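Local coordinates for flagellar hook protein FlgE (Caulobacter crescentus CB15, PDB 5AY6) that builds the flagellar hook, the flexible universal joint that probably passes torque from the rotary motor in the cell envelope to the external filament, at residues E91-Y99 against G107-A116; Y145-A156 against Y197-G205. All coordinates share one frame; numbering follows the deposited sequence.

Contact 1: residues E91-Y99 against G107-A116; sequences ELVSSTIDY and GSMTTTRINA
Arg113 meets Asp98 side-on at the outermost strand, 92-99, of the five-stranded antiparallel sheet in the FlgE third domain. After a short connection, 107-109 runs back along residues 95-92 before the chain turns, and only 111-116 runs the same way as Asp98 and Tyr99; no direct backbone hydrogen bond joins the two segments. At the tight end NE of Arg113 donates to OD1 of Asp98 at 2.8 Å, and NH2 of Arg113 reaches OD2 of Asp98 at 2.8 Å almost in line (175° at the hydrogen). Both oxygens offer their syn lone pairs, and the two flat groups lie only 26° apart. OD1 also takes the backbone N-H of Tyr99 and OD2 that of Thr106, which fixes the rotation of the buried carboxylate. The bend of the arginine at chi3 (-74°) swings the guanidinium round so that CE2 of Tyr99 sits over the centre of its face, 3.5 Å from CZ of Arg113. The tyrosine ring in turn takes CA of Ala116 over one face, a CH-pi contact 3.7 Å from the ring centroid. A leucine in place of Arg113 would probably leave the buried charge of Asp98 without its mate and uncover the edge of the Tyr99 ring. Next along, CG2 of Ile97 presses on OG1 of Thr112 at 3.2 Å. Midway the packing gives way to water: one molecule accepts from Ser108 N and lies within bonding distance of Ser95 OG, Ile97 O and Thr111 O. The other end is looser still. There the exposed Met109 folds back along Leu92 towards the classic beta bulge that Val93 and Ser94 form opposite Ala84, its SD stopping 3.3 Å from the carbonyl O of Val93.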
# COMPACT_ATOMS: atom_id res chain seq x y z
N GLU A 91 -8.45 -18.50 -9.55
CA GLU A 91 -8.14 -19.68 -8.74
C GLU A 91 -6.97 -19.41 -7.80
O GLU A 91 -6.07 -18.64 -8.13
CB GLU A 91 -7.79 -20.88 -9.62
CG GLU A 91 -8.80 -21.23 -10.68
CD GLU A 91 -8.24 -22.22 -11.68
OE1 GLU A 91 -7.45 -21.80 -12.55
OE2 GLU A 91 -8.58 -23.42 -11.58
N LEU A 92 -6.97 -20.07 -6.64
CA LEU A 92 -5.81 -20.03 -5.76
C LEU A 92 -4.62 -20.69 -6.44
O LEU A 92 -4.74 -21.79 -6.99
CB LEU A 92 -6.10 -20.72 -4.42
CG LEU A 92 -4.96 -20.62 -3.41
CD1 LEU A 92 -4.78 -19.19 -2.93
CD2 LEU A 92 -5.18 -21.56 -2.23
N VAL A 93 -3.47 -20.02 -6.43
CA VAL A 93 -2.28 -20.53 -7.10
C VAL A 93 -1.21 -20.94 -6.08
O VAL A 93 -0.50 -21.92 -6.27
CB VAL A 93 -1.70 -19.48 -8.08
CG1 VAL A 93 -0.30 -19.85 -8.53
CG2 VAL A 93 -2.62 -19.34 -9.28
N SER A 94 -1.12 -20.19 -4.99
CA SER A 94 -0.16 -20.52 -3.93
C SER A 94 -0.56 -19.90 -2.60
O SER A 94 -1.20 -18.85 -2.55
CB SER A 94 1.24 -20.07 -4.31
OG SER A 94 1.38 -18.67 -4.12
N SER A 95 -0.18 -20.58 -1.52
CA SER A 95 -0.43 -20.11 -0.16
C SER A 95 0.80 -20.34 0.73
O SER A 95 1.40 -21.41 0.69
CB SER A 95 -1.64 -20.82 0.46
OG SER A 95 -1.73 -20.55 1.85
N THR A 96 1.16 -19.33 1.52
CA THR A 96 2.21 -19.50 2.52
C THR A 96 1.62 -19.41 3.92
O THR A 96 2.36 -19.24 4.89
CB THR A 96 3.32 -18.44 2.38
OG1 THR A 96 2.79 -17.14 2.67
CG2 THR A 96 3.92 -18.46 0.97
N ILE A 97 0.30 -19.52 4.02
CA ILE A 97 -0.35 -19.47 5.33
C ILE A 97 0.09 -20.66 6.17
O ILE A 97 0.02 -21.81 5.74
CB ILE A 97 -1.89 -19.49 5.21
CG1 ILE A 97 -2.37 -18.38 4.27
CG2 ILE A 97 -2.54 -19.32 6.58
CD1 ILE A 97 -3.88 -18.39 4.05
N ASP A 98 0.57 -20.36 7.37
CA ASP A 98 1.08 -21.37 8.29
C ASP A 98 0.85 -20.84 9.70
O ASP A 98 0.49 -19.67 9.86
CB ASP A 98 2.57 -21.62 8.03
CG ASP A 98 3.02 -23.00 8.49
OD1 ASP A 98 2.24 -23.71 9.16
OD2 ASP A 98 4.18 -23.36 8.18
N TYR A 99 1.04 -21.68 10.72
CA TYR A 99 0.80 -21.23 12.09
C TYR A 99 1.77 -20.10 12.43
O TYR A 99 2.87 -20.04 11.89
CB TYR A 99 0.90 -22.40 13.09
CG TYR A 99 2.29 -22.95 13.35
CD1 TYR A 99 3.12 -22.37 14.31
CD2 TYR A 99 2.75 -24.08 12.68
CE1 TYR A 99 4.39 -22.89 14.56
CE2 TYR A 99 4.02 -24.60 12.93
CZ TYR A 99 4.83 -24.00 13.88
OH TYR A 99 6.08 -24.51 14.13
N GLY A 107 3.48 -23.85 3.46
CA GLY A 107 2.14 -23.59 2.97
C GLY A 107 1.50 -24.81 2.36
O GLY A 107 2.14 -25.85 2.20
N SER A 108 0.22 -24.69 2.01
CA SER A 108 -0.53 -25.77 1.38
C SER A 108 -1.64 -25.20 0.51
O SER A 108 -2.19 -24.14 0.81
CB SER A 108 -1.12 -26.70 2.44
OG SER A 108 -2.15 -27.51 1.88
N MET A 109 -1.96 -25.90 -0.58
CA MET A 109 -3.05 -25.49 -1.45
C MET A 109 -4.42 -25.73 -0.80
O MET A 109 -5.42 -25.15 -1.22
CB MET A 109 -2.98 -26.22 -2.79
CG MET A 109 -1.75 -25.89 -3.61
SD MET A 109 -1.64 -24.15 -4.06
CE MET A 109 -3.15 -23.95 -5.00
N THR A 110 -4.47 -26.59 0.21
CA THR A 110 -5.75 -27.00 0.78
C THR A 110 -5.91 -26.69 2.27
O THR A 110 -7.04 -26.58 2.76
CB THR A 110 -5.99 -28.51 0.57
OG1 THR A 110 -4.86 -29.24 1.05
CG2 THR A 110 -6.20 -28.81 -0.91
N THR A 111 -4.80 -26.57 2.99
CA THR A 111 -4.86 -26.36 4.44
C THR A 111 -3.90 -25.29 4.96
O THR A 111 -3.05 -24.79 4.22
CB THR A 111 -4.54 -27.67 5.22
OG1 THR A 111 -3.17 -28.05 4.99
CG2 THR A 111 -5.47 -28.80 4.80
N THR A 112 -4.07 -24.95 6.23
CA THR A 112 -3.02 -24.28 6.99
C THR A 112 -2.89 -24.97 8.34
O THR A 112 -3.88 -25.45 8.90
CB THR A 112 -3.29 -22.78 7.22
OG1 THR A 112 -2.19 -22.20 7.93
CG2 THR A 112 -4.57 -22.56 8.03
N ARG A 113 -1.67 -25.03 8.86
CA ARG A 113 -1.47 -25.46 10.24
C ARG A 113 -2.01 -24.37 11.16
O ARG A 113 -1.98 -23.19 10.80
CB ARG A 113 0.01 -25.74 10.53
CG ARG A 113 0.58 -26.92 9.75
CD ARG A 113 1.99 -27.30 10.23
NE ARG A 113 3.01 -26.34 9.81
CZ ARG A 113 4.31 -26.49 10.02
NH1 ARG A 113 4.76 -27.58 10.64
NH2 ARG A 113 5.18 -25.57 9.61
N ILE A 114 -2.51 -24.76 12.33
CA ILE A 114 -2.96 -23.78 13.32
C ILE A 114 -2.16 -23.88 14.62
O ILE A 114 -2.34 -23.07 15.53
CB ILE A 114 -4.46 -23.92 13.63
CG1 ILE A 114 -4.77 -25.31 14.20
CG2 ILE A 114 -5.29 -23.64 12.38
CD1 ILE A 114 -6.23 -25.52 14.55
N ASN A 115 -1.28 -24.87 14.70
CA ASN A 115 -0.32 -24.96 15.80
C ASN A 115 0.92 -25.75 15.38
O ASN A 115 0.94 -26.39 14.33
CB ASN A 115 -0.97 -25.59 17.04
CG ASN A 115 -1.51 -26.99 16.80
OD1 ASN A 115 -0.86 -27.82 16.15
ND2 ASN A 115 -2.69 -27.27 17.33
N ALA A 116 1.97 -25.70 16.21
CA ALA A 116 3.23 -26.35 15.88
C ALA A 116 3.10 -27.87 15.89
O ALA A 116 3.90 -28.58 15.28
CB ALA A 116 4.33 -25.91 16.85
O HOH W 1 -1.37 -22.81 3.57
O HOH W 2 0.51 -24.46 6.55

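Contact 2: residues Y145-A156 against Y197-G205; sequences YDPSTWSMSDYA and YAELRAKPG
OE2 of Glu199 is gripped by two donors, the hydroxyl of Tyr145 at 2.6 Å and the backbone N of Met152 at 3.0 Å, where the first turn of helix 152-157 meets strand 195-202 of the antiparallel sheet in the FlaE D2 domain. The N-H of Met152 comes from the syn side and the phenol from the anti side, with OE2 near the plane of the ring. OE1 of Glu199 takes the other half of the helix start: Ser153 N bonds on the syn side, Ser153 OG arrives at 3.0 Å nearly along the C-O direction, and Gln214 NE2 is a further partner. With its chain extended beyond CG (chi2 172°), Glu199 reaches from the strand to the helix start. Buried among so many donors at a helix N-terminus, the carboxylate is likely to be held as the anion. Ser151 and Asp154 complete the helix start with a capping box, in which Asp154 N bonds back to Ser151 OG.

Tyr145 OH also accepts from a water that donates to Ala198 O at 3.0 Å. The Tyr145 and Tyr197 rings are near parallel, at 19°, yet slid so far apart that they barely overlap, touching through CD1 of Tyr145 and CD2 of Tyr197 at 3.7 Å. Met152 bends its CE in beside Tyr197 O. Farther along the strand the guanidinium of Arg201, engaged by Glu168 and Ser186, lies with one face against the helix, CB of Ala156 resting 3.2 Å from its NH1.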
# COMPACT_ATOMS: atom_id res chain seq x y z
N TYR A 145 -7.07 -1.85 -1.05
CA TYR A 145 -6.12 -0.88 -1.57
C TYR A 145 -5.12 -1.51 -2.53
O TYR A 145 -4.59 -2.60 -2.29
CB TYR A 145 -5.35 -0.22 -0.42
CG TYR A 145 -4.21 0.67 -0.86
CD1 TYR A 145 -2.89 0.25 -0.74
CD2 TYR A 145 -4.45 1.93 -1.38
CE1 TYR A 145 -1.84 1.06 -1.15
CE2 TYR A 145 -3.41 2.75 -1.78
CZ TYR A 145 -2.11 2.31 -1.66
OH TYR A 145 -1.09 3.13 -2.07
N ASP A 146 -4.87 -0.80 -3.63
CA ASP A 146 -3.82 -1.16 -4.57
C ASP A 146 -3.19 0.12 -5.10
O ASP A 146 -3.88 0.97 -5.64
CB ASP A 146 -4.38 -1.98 -5.72
CG ASP A 146 -3.28 -2.53 -6.61
OD1 ASP A 146 -2.70 -1.74 -7.39
OD2 ASP A 146 -2.98 -3.73 -6.51
N PRO A 147 -1.86 0.25 -4.96
CA PRO A 147 -1.16 1.48 -5.35
C PRO A 147 -1.30 1.80 -6.83
O PRO A 147 -1.09 2.94 -7.23
CB PRO A 147 0.31 1.18 -4.99
CG PRO A 147 0.39 -0.31 -4.85
CD PRO A 147 -0.95 -0.76 -4.38
N SER A 148 -1.68 0.80 -7.62
CA SER A 148 -1.82 0.98 -9.06
C SER A 148 -3.27 1.09 -9.54
O SER A 148 -3.60 1.97 -10.33
CB SER A 148 -1.14 -0.18 -9.79
OG SER A 148 -1.49 -0.19 -11.16
N THR A 149 -4.15 0.21 -9.05
CA THR A 149 -5.50 0.12 -9.61
C THR A 149 -6.60 0.57 -8.66
O THR A 149 -7.75 0.71 -9.07
CB THR A 149 -5.82 -1.32 -10.05
OG1 THR A 149 -5.69 -2.21 -8.93
CG2 THR A 149 -4.88 -1.76 -11.16
N TRP A 150 -6.26 0.81 -7.40
CA TRP A 150 -7.26 1.23 -6.41
C TRP A 150 -6.57 2.05 -5.33
O TRP A 150 -6.45 1.62 -4.18
CB TRP A 150 -7.96 -0.00 -5.83
CG TRP A 150 -9.31 0.26 -5.24
CD1 TRP A 150 -9.67 0.12 -3.93
CD2 TRP A 150 -10.48 0.69 -5.94
NE1 TRP A 150 -11.00 0.44 -3.77
CE2 TRP A 150 -11.52 0.79 -4.99
CE3 TRP A 150 -10.76 1.00 -7.27
CZ2 TRP A 150 -12.81 1.19 -5.33
CZ3 TRP A 150 -12.04 1.40 -7.61
CH2 TRP A 150 -13.05 1.49 -6.64
N SER A 151 -6.10 3.23 -5.70
CA SER A 151 -5.14 3.95 -4.88
C SER A 151 -5.70 5.24 -4.30
O SER A 151 -6.86 5.59 -4.51
CB SER A 151 -3.89 4.27 -5.70
OG SER A 151 -4.19 5.18 -6.73
N MET A 152 -4.86 5.95 -3.55
CA MET A 152 -5.25 7.24 -3.00
C MET A 152 -5.28 8.30 -4.11
O MET A 152 -6.03 9.27 -4.03
CB MET A 152 -4.31 7.65 -1.87
CG MET A 152 -4.32 6.68 -0.69
SD MET A 152 -3.19 7.14 0.64
CE MET A 152 -1.79 6.10 0.24
N SER A 153 -4.48 8.11 -5.15
CA SER A 153 -4.52 9.01 -6.29
C SER A 153 -5.82 8.80 -7.08
O SER A 153 -6.39 9.75 -7.62
CB SER A 153 -3.30 8.81 -7.20
OG SER A 153 -2.11 9.17 -6.52
N ASP A 154 -6.29 7.55 -7.13
CA ASP A 154 -7.58 7.27 -7.77
C ASP A 154 -8.69 8.00 -7.02
O ASP A 154 -9.62 8.53 -7.61
CB ASP A 154 -7.87 5.77 -7.80
CG ASP A 154 -6.98 5.02 -8.76
OD1 ASP A 154 -6.62 5.58 -9.82
OD2 ASP A 154 -6.63 3.85 -8.46
N TYR A 155 -8.57 8.01 -5.69
CA TYR A 155 -9.55 8.64 -4.83
C TYR A 155 -9.58 10.16 -5.03
O TYR A 155 -10.65 10.77 -5.07
CB TYR A 155 -9.26 8.30 -3.37
CG TYR A 155 -10.09 9.08 -2.38
CD1 TYR A 155 -11.40 8.71 -2.10
CD2 TYR A 155 -9.55 10.18 -1.71
CE1 TYR A 155 -12.16 9.42 -1.19
CE2 TYR A 155 -10.30 10.89 -0.80
CZ TYR A 155 -11.61 10.51 -0.55
OH TYR A 155 -12.37 11.21 0.35
N ALA A 156 -8.40 10.76 -5.15
CA ALA A 156 -8.31 12.20 -5.37
C ALA A 156 -8.99 12.59 -6.68
O ALA A 156 -9.59 13.66 -6.78
CB ALA A 156 -6.84 12.64 -5.38
N TYR A 197 1.59 2.91 3.94
CA TYR A 197 1.60 2.92 2.48
C TYR A 197 1.51 4.37 2.01
O TYR A 197 0.63 5.11 2.46
CB TYR A 197 0.45 2.10 1.89
CG TYR A 197 0.50 0.62 2.21
CD1 TYR A 197 1.69 0.02 2.60
CD2 TYR A 197 -0.63 -0.17 2.13
CE1 TYR A 197 1.75 -1.33 2.89
CE2 TYR A 197 -0.59 -1.52 2.42
CZ TYR A 197 0.61 -2.10 2.79
OH TYR A 197 0.66 -3.44 3.08
N ALA A 198 2.42 4.78 1.13
CA ALA A 198 2.51 6.18 0.74
C ALA A 198 2.44 6.39 -0.77
O ALA A 198 2.86 5.53 -1.54
CB ALA A 198 3.79 6.79 1.28
N GLU A 199 1.88 7.52 -1.17
CA GLU A 199 1.92 7.96 -2.55
C GLU A 199 2.30 9.43 -2.62
O GLU A 199 1.88 10.23 -1.79
CB GLU A 199 0.57 7.74 -3.26
CG GLU A 199 0.10 6.29 -3.26
CD GLU A 199 -1.32 6.12 -3.77
OE1 GLU A 199 -1.74 6.87 -4.68
OE2 GLU A 199 -2.01 5.23 -3.25
N LEU A 200 3.12 9.76 -3.61
CA LEU A 200 3.32 11.15 -3.98
C LEU A 200 2.47 11.40 -5.22
O LEU A 200 2.41 10.56 -6.11
CB LEU A 200 4.79 11.45 -4.25
CG LEU A 200 5.65 11.62 -2.99
CD1 LEU A 200 7.12 11.61 -3.35
CD2 LEU A 200 5.28 12.91 -2.27
N ARG A 201 1.80 12.55 -5.27
CA ARG A 201 0.88 12.81 -6.38
C ARG A 201 0.75 14.30 -6.65
O ARG A 201 0.73 15.12 -5.73
CB ARG A 201 -0.50 12.21 -6.09
CG ARG A 201 -1.17 12.76 -4.83
CD ARG A 201 -2.46 12.02 -4.47
NE ARG A 201 -3.17 12.66 -3.37
CZ ARG A 201 -3.96 13.72 -3.51
NH1 ARG A 201 -4.13 14.26 -4.71
NH2 ARG A 201 -4.57 14.25 -2.46
N ALA A 202 0.65 14.64 -7.93
CA ALA A 202 0.29 15.99 -8.35
C ALA A 202 -1.22 16.06 -8.44
O ALA A 202 -1.90 15.05 -8.31
CB ALA A 202 0.93 16.33 -9.69
N LYS A 203 -1.75 17.26 -8.66
CA LYS A 203 -3.18 17.42 -8.88
C LYS A 203 -3.59 16.64 -10.12
O LYS A 203 -2.89 16.67 -11.14
CB LYS A 203 -3.53 18.91 -9.02
CG LYS A 203 -5.00 19.18 -9.36
CD LYS A 203 -5.35 20.65 -9.16
CE LYS A 203 -6.82 20.91 -9.49
NZ LYS A 203 -7.27 22.25 -9.00
N PRO A 204 -4.71 15.90 -10.04
CA PRO A 204 -5.17 15.15 -11.21
C PRO A 204 -5.28 16.07 -12.42
O PRO A 204 -5.87 17.15 -12.33
CB PRO A 204 -6.54 14.62 -10.78
CG PRO A 204 -6.43 14.50 -9.29
CD PRO A 204 -5.59 15.68 -8.87
N GLY A 205 -4.68 15.67 -13.54
CA GLY A 205 -4.67 16.52 -14.72
C GLY A 205 -3.45 17.41 -14.86
O GLY A 205 -3.19 17.94 -15.94
O HOH W 3 1.62 2.79 -1.61

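Contacts 1 and 2 follow one another along the chain and lie in different sheets of the fragment. Their centres are 32 Å apart and their nearest atoms about 14 Å, so neither touches the other. Contact 1 lies farther out, its centre 23 Å from that of the chain against 10 Å for contact 2. Each turns on a buried carboxylate, but an arginine answers it in 91-99/107-116, whereas neutral N-H and O-H groups do so in 145-156/197-205. A path between them runs through Ser54, which bonds to both Tyr145 and Tyr197 and follows strand 45-53 of the sheet that strand 92-99 borders.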